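Local coordinates for protein nitrite oxidoreductase subunit B (Kuenenia stuttgartiensis, PDB 7B04) that serves as the iron-sulfur electron-transfer subunit of nitrite oxidoreductase, probably passing electrons released by nitrite oxidation along its clusters to a heme, at residues I32-A37 and F169-R173; T65-G69 and G145-K150. One frame throughout, in Å; residues are numbered along the deposited sequence.

Interaction 1 (I32-A37 and F169-R173); sequences INRCIA and FYLQR. With SF4 (iron/sulfur cluster), chain B.
Ala-37 sets its methyl squarely over the Tyr-170 ring, a CH-pi contact with CB 3.3 Å from the ring centroid and only 5° off the normal. The carbonyl O of Cys-35 meets the same ring at its edge, so the loop touches the tyrosine at one face and at an edge. Beside it, Cys-35 binds the cluster iron, SG lying 2.3 Å from FE3. With its sulfur anti to the backbone N (chi1 -170°), Cys-35 also takes the amide of Ala-37, N to SG 3.5 Å, so the thiolate is held within its own loop as well as by the metal. Gln-172 bends sharply at its second torsion (83°) and lays its amide alongside this sulfur, while its CG passes 3.6 Å from the inorganic sulfide S1 of the cluster. Ile-32 is well packed too, its CG2 against the Tyr-170 carbonyl while its CG1 skirts Gln-172 OE1. This is the close-packed part, one wall of the [4Fe-4S] pocket. The contact thins toward Phe-169, whose ring meets the loop only through CD2, 4.0 Å from Ile-32 CG2. Even this looser side does not open to solvent, since all the touching residues are buried. The hydroxyl of Tyr-170 finds its partner in Asp-147, and subunit A approaches too, its Lys-343 bonding to the Cys-35 carbonyl. The loop leads from strand 25-31 to helix 40-46; strand 169-173 pairs antiparallel with strand 62-66, while strand 303-306 and helix 313-320 pack on Ile-32, through Tyr-305 and Phe-320.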
loop_
_atom_site.group_PDB
_atom_site.type_symbol
_atom_site.label_atom_id
_atom_site.label_comp_id
_atom_site.label_asym_id
_atom_site.label_seq_id
_atom_site.Cartn_x
_atom_site.Cartn_y
_atom_site.Cartn_z
ATOM N N ILE A 32 -10.509 13.569 8.036
ATOM C CA ILE A 32 -10.892 12.302 7.415
ATOM C C ILE A 32 -11.164 12.477 5.926
ATOM O O ILE A 32 -10.918 11.563 5.129
ATOM C CB ILE A 32 -12.113 11.703 8.140
ATOM C CG1 ILE A 32 -11.817 11.513 9.628
ATOM C CG2 ILE A 32 -12.512 10.376 7.519
ATOM C CD1 ILE A 32 -13.005 11.007 10.415
ATOM N N ASN A 33 -11.664 13.648 5.528
ATOM C CA ASN A 33 -11.979 13.896 4.124
ATOM C C ASN A 33 -10.767 13.718 3.217
ATOM O O ASN A 33 -10.924 13.387 2.037
ATOM C CB ASN A 33 -12.554 15.300 3.965
ATOM C CG ASN A 33 -13.885 15.465 4.669
ATOM O OD1 ASN A 33 -14.851 14.768 4.362
ATOM N ND2 ASN A 33 -13.942 16.388 5.623
ATOM N N ARG A 34 -9.561 13.942 3.734
ATOM C CA ARG A 34 -8.352 13.835 2.928
ATOM C C ARG A 34 -7.685 12.467 3.006
ATOM O O ARG A 34 -6.722 12.229 2.268
ATOM C CB ARG A 34 -7.328 14.891 3.355
ATOM C CG ARG A 34 -7.682 16.334 3.070
ATOM C CD ARG A 34 -6.501 17.206 3.465
ATOM N NE ARG A 34 -6.729 18.630 3.250
ATOM C CZ ARG A 34 -5.825 19.570 3.503
ATOM N NH1 ARG A 34 -6.110 20.844 3.281
ATOM N NH2 ARG A 34 -4.633 19.233 3.979
ATOM N N CYS A 35 -8.156 11.570 3.866
ATOM C CA CYS A 35 -7.429 10.332 4.113
ATOM C C CYS A 35 -7.546 9.371 2.935
ATOM O O CYS A 35 -8.536 9.359 2.201
ATOM C CB CYS A 35 -7.940 9.655 5.384
ATOM S SG CYS A 35 -6.921 8.267 5.953
ATOM N N ILE A 36 -6.514 8.544 2.775
ATOM C CA ILE A 36 -6.409 7.598 1.673
ATOM C C ILE A 36 -6.261 6.162 2.149
ATOM O O ILE A 36 -6.190 5.251 1.316
ATOM C CB ILE A 36 -5.246 7.970 0.729
ATOM C CG1 ILE A 36 -3.930 8.015 1.503
ATOM C CG2 ILE A 36 -5.510 9.310 0.061
ATOM C CD1 ILE A 36 -2.747 8.429 0.663
ATOM N N ALA A 37 -6.198 5.935 3.463
ATOM C CA ALA A 37 -5.964 4.615 4.053
ATOM C C ALA A 37 -4.652 3.997 3.583
ATOM O O ALA A 37 -4.542 2.776 3.456
ATOM C CB ALA A 37 -7.125 3.658 3.777
ATOM N N PHE A 169 -15.781 4.982 4.942
ATOM C CA PHE A 169 -14.762 5.986 5.214
ATOM C C PHE A 169 -13.713 5.378 6.131
ATOM O O PHE A 169 -13.859 4.256 6.625
ATOM C CB PHE A 169 -15.362 7.264 5.825
ATOM C CG PHE A 169 -15.892 7.093 7.223
ATOM C CD1 PHE A 169 -17.194 6.673 7.437
ATOM C CD2 PHE A 169 -15.096 7.374 8.324
ATOM C CE1 PHE A 169 -17.689 6.520 8.720
ATOM C CE2 PHE A 169 -15.584 7.222 9.609
ATOM C CZ PHE A 169 -16.882 6.796 9.806
ATOM N N TYR A 170 -12.645 6.134 6.360
ATOM C CA TYR A 170 -11.460 5.639 7.046
ATOM C C TYR A 170 -11.336 6.299 8.412
ATOM O O TYR A 170 -11.482 7.519 8.532
ATOM C CB TYR A 170 -10.204 5.895 6.212
ATOM C CG TYR A 170 -10.227 5.218 4.862
ATOM C CD1 TYR A 170 -10.522 3.867 4.748
ATOM C CD2 TYR A 170 -9.954 5.931 3.701
ATOM C CE1 TYR A 170 -10.546 3.242 3.517
ATOM C CE2 TYR A 170 -9.974 5.314 2.463
ATOM C CZ TYR A 170 -10.271 3.969 2.379
ATOM O OH TYR A 170 -10.292 3.345 1.156
ATOM N N LEU A 171 -11.068 5.490 9.434
ATOM C CA LEU A 171 -10.874 5.976 10.794
ATOM C C LEU A 171 -9.446 5.674 11.221
ATOM O O LEU A 171 -9.029 4.512 11.230
ATOM C CB LEU A 171 -11.874 5.328 11.754
ATOM C CG LEU A 171 -11.893 5.847 13.191
ATOM C CD1 LEU A 171 -12.157 7.344 13.224
ATOM C CD2 LEU A 171 -12.938 5.095 13.997
ATOM N N GLN A 172 -8.704 6.720 11.566
ATOM C CA GLN A 172 -7.289 6.628 11.904
ATOM C C GLN A 172 -7.138 6.786 13.411
ATOM O O GLN A 172 -7.442 7.851 13.958
ATOM C CB GLN A 172 -6.482 7.694 11.163
ATOM C CG GLN A 172 -6.883 7.879 9.706
ATOM C CD GLN A 172 -8.084 8.794 9.539
ATOM O OE1 GLN A 172 -8.438 9.545 10.448
ATOM N NE2 GLN A 172 -8.724 8.723 8.380
ATOM N N ARG A 173 -6.657 5.738 14.079
ATOM C CA ARG A 173 -6.741 5.638 15.530
ATOM C C ARG A 173 -5.386 5.330 16.148
ATOM O O ARG A 173 -4.692 4.401 15.719
ATOM C CB ARG A 173 -7.739 4.562 15.970
ATOM C CG ARG A 173 -9.030 4.490 15.179
ATOM C CD ARG A 173 -10.072 3.709 15.962
ATOM N NE ARG A 173 -9.677 2.315 16.167
ATOM C CZ ARG A 173 -9.211 1.831 17.316
ATOM N NH1 ARG A 173 -9.099 2.622 18.373
ATOM N NH2 ARG A 173 -8.871 0.552 17.411
HETATM FE FE1 SF4 B . -2.454 7.681 5.013
HETATM FE FE2 SF4 B . -2.454 7.331 7.729
HETATM FE FE3 SF4 B . -4.699 8.260 6.466
HETATM FE FE4 SF4 B . -2.485 9.857 6.673
HETATM S S1 SF4 B . -3.772 9.074 8.385
HETATM S S2 SF4 B . -3.771 9.533 4.819
HETATM S S3 SF4 B . -0.821 8.308 6.475
HETATM S S4 SF4 B . -3.727 6.213 6.203
#

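Interaction 2 (T65-G69 and G145-K150); sequences TKPYG and GEDTAK
Thr-65 overlaps the type II turn that runs from Gly-145 to Thr-148, its CB and CG2 resting against the Gly-145 carbonyl. With OG1 beside its own backbone N (chi1 -72°), the hydroxyl oxygen accepts the amide of Asp-147, N to OG1 3.1 Å, in an almost straight bond (175°). That side-chain bond backs up a turn whose own closing link, Thr-148 N to Gly-145 O, is weak at 3.4 Å. A valine in place of Thr-65 would keep the bulk but is likely to leave the Asp-147 amide without its acceptor and the turn less firmly tied to the strand. Next to it the two backbones come together at Gly-69 and Gly-145, with CA atoms 4.1 Å apart and no side chain on either to separate them. Farther along, the ring of Tyr-68 turns its edge to the Ala-149 carbonyl, CE2 to O 3.6 Å, and crosses the Thr-148 side chain at about a right angle. Pro-67, reached through a cis peptide bond, adds a lighter apolar touch on Lys-150, CG to CB 4.2 Å. The bend of 65-69 is itself fastened by Gly-69 N to Thr-65 O, 2.7 Å, and Lys-66 NZ bonds to the Gly-69 carbonyl besides its salt bridge to Asp-76. Glu-146 bonds to His-920 and Arg-919 of subunit A; Asp-147 gives OD1 to the Tyr-170 hydroxyl and pairs OD2 with the same Arg-919. The contact joins the end of strand 62-66, where Lys-66 meets strand 169-173 and helix 313-320, to the loop between helix 116-123 and strand 159-160.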
loop_
_atom_site.group_PDB
_atom_site.type_symbol
_atom_site.label_atom_id
_atom_site.label_comp_id
_atom_site.label_asym_id
_atom_site.label_seq_id
_atom_site.Cartn_x
_atom_site.Cartn_y
_atom_site.Cartn_z
ATOM N N THR A 65 -11.342 0.727 7.939
ATOM C CA THR A 65 -12.402 1.093 7.005
ATOM C C THR A 65 -13.754 0.963 7.699
ATOM O O THR A 65 -14.238 -0.149 7.938
ATOM C CB THR A 65 -12.351 0.208 5.762
ATOM O OG1 THR A 65 -11.215 0.563 4.964
ATOM C CG2 THR A 65 -13.618 0.368 4.947
ATOM N N LYS A 66 -14.364 2.098 8.028
ATOM C CA LYS A 66 -15.675 2.085 8.653
ATOM C C LYS A 66 -16.757 1.912 7.588
ATOM O O LYS A 66 -16.586 2.344 6.445
ATOM C CB LYS A 66 -15.906 3.380 9.426
ATOM C CG LYS A 66 -14.966 3.586 10.604
ATOM C CD LYS A 66 -15.346 2.705 11.784
ATOM C CE LYS A 66 -14.399 1.527 11.912
ATOM N NZ LYS A 66 -14.723 0.655 13.075
ATOM N N PRO A 67 -17.897 1.291 7.938
ATOM C CA PRO A 67 -18.335 0.900 9.283
ATOM C C PRO A 67 -17.992 -0.535 9.692
ATOM O O PRO A 67 -17.995 -0.834 10.886
ATOM C CB PRO A 67 -19.848 1.072 9.196
ATOM C CG PRO A 67 -20.161 0.694 7.781
ATOM C CD PRO A 67 -18.970 1.103 6.944
ATOM N N TYR A 68 -17.699 -1.406 8.725
ATOM C CA TYR A 68 -17.511 -2.823 9.022
ATOM C C TYR A 68 -16.131 -3.153 9.577
ATOM O O TYR A 68 -15.981 -4.183 10.246
ATOM C CB TYR A 68 -17.760 -3.660 7.765
ATOM C CG TYR A 68 -19.204 -3.689 7.315
ATOM C CD1 TYR A 68 -20.155 -4.417 8.018
ATOM C CD2 TYR A 68 -19.612 -2.995 6.185
ATOM C CE1 TYR A 68 -21.476 -4.447 7.610
ATOM C CE2 TYR A 68 -20.929 -3.020 5.769
ATOM C CZ TYR A 68 -21.856 -3.748 6.484
ATOM O OH TYR A 68 -23.168 -3.773 6.069
ATOM N N GLY A 69 -15.125 -2.312 9.323
ATOM C CA GLY A 69 -13.763 -2.642 9.679
ATOM C C GLY A 69 -13.397 -2.305 11.113
ATOM O O GLY A 69 -14.079 -1.547 11.794
ATOM N N GLY A 145 -12.084 -5.871 7.104
ATOM C CA GLY A 145 -13.100 -5.076 6.439
ATOM C C GLY A 145 -12.574 -3.928 5.607
ATOM O O GLY A 145 -13.239 -2.891 5.509
ATOM N N GLU A 146 -11.393 -4.080 5.008
ATOM C CA GLU A 146 -10.835 -3.032 4.162
ATOM C C GLU A 146 -11.751 -2.733 2.981
ATOM O O GLU A 146 -12.184 -3.643 2.267
ATOM C CB GLU A 146 -9.450 -3.434 3.659
ATOM C CG GLU A 146 -8.789 -2.377 2.788
ATOM C CD GLU A 146 -7.494 -2.854 2.167
ATOM O OE1 GLU A 146 -7.147 -4.040 2.351
ATOM O OE2 GLU A 146 -6.820 -2.044 1.497
ATOM N N ASP A 147 -12.035 -1.444 2.778
ATOM C CA ASP A 147 -12.780 -0.959 1.613
ATOM C C ASP A 147 -14.112 -1.685 1.441
ATOM O O ASP A 147 -14.603 -1.860 0.323
ATOM C CB ASP A 147 -11.939 -1.068 0.340
ATOM C CG ASP A 147 -10.732 -0.151 0.361
ATOM O OD1 ASP A 147 -10.774 0.873 1.076
ATOM O OD2 ASP A 147 -9.740 -0.453 -0.336
ATOM N N THR A 148 -14.708 -2.112 2.551
ATOM C CA THR A 148 -16.008 -2.768 2.542
ATOM C C THR A 148 -17.078 -1.721 2.820
ATOM O O THR A 148 -17.086 -1.105 3.891
ATOM C CB THR A 148 -16.064 -3.889 3.580
ATOM O OG1 THR A 148 -14.968 -4.790 3.373
ATOM C CG2 THR A 148 -17.372 -4.656 3.466
ATOM N N ALA A 149 -17.974 -1.521 1.860
ATOM C CA ALA A 149 -18.969 -0.464 1.936
ATOM C C ALA A 149 -20.302 -1.000 2.441
ATOM O O ALA A 149 -20.611 -2.185 2.302
ATOM C CB ALA A 149 -19.164 0.195 0.568
ATOM N N LYS A 150 -21.085 -0.109 3.043
ATOM C CA LYS A 150 -22.479 -0.385 3.355
ATOM C C LYS A 150 -23.325 -0.041 2.135
ATOM O O LYS A 150 -23.139 1.018 1.528
ATOM C CB LYS A 150 -22.933 0.422 4.572
ATOM C CG LYS A 150 -24.314 0.059 5.087
ATOM C CD LYS A 150 -25.345 1.098 4.679
ATOM C CE LYS A 150 -26.683 0.842 5.349
ATOM N NZ LYS A 150 -27.314 -0.417 4.864
#

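In the fold
Interaction 2 is nested inside the chain loop that interaction 1 closes: the order is 32-37, 65-69, 145-150, 169-173. Their centres lie 12 Å apart and they meet through the two-stranded antiparallel sheet of 62-66 and 169-173. Across it Phe-169 O faces Lys-66 N at 2.6 Å, a probable hydrogen bond, and Tyr-170 is the side chain that leaves the sheet for the turn of interaction 2. The first contact forms part of a [4Fe-4S] pocket; the second ties the neighbouring strand to the loop 145-150, which lies against subunit A. Arg-919 of subunit A salt-bridges the second contact and makes weak hydrogen bonds to the first, so the pair joins the surroundings of this cluster to the subunit interface, consistent with electrons entering from subunit A.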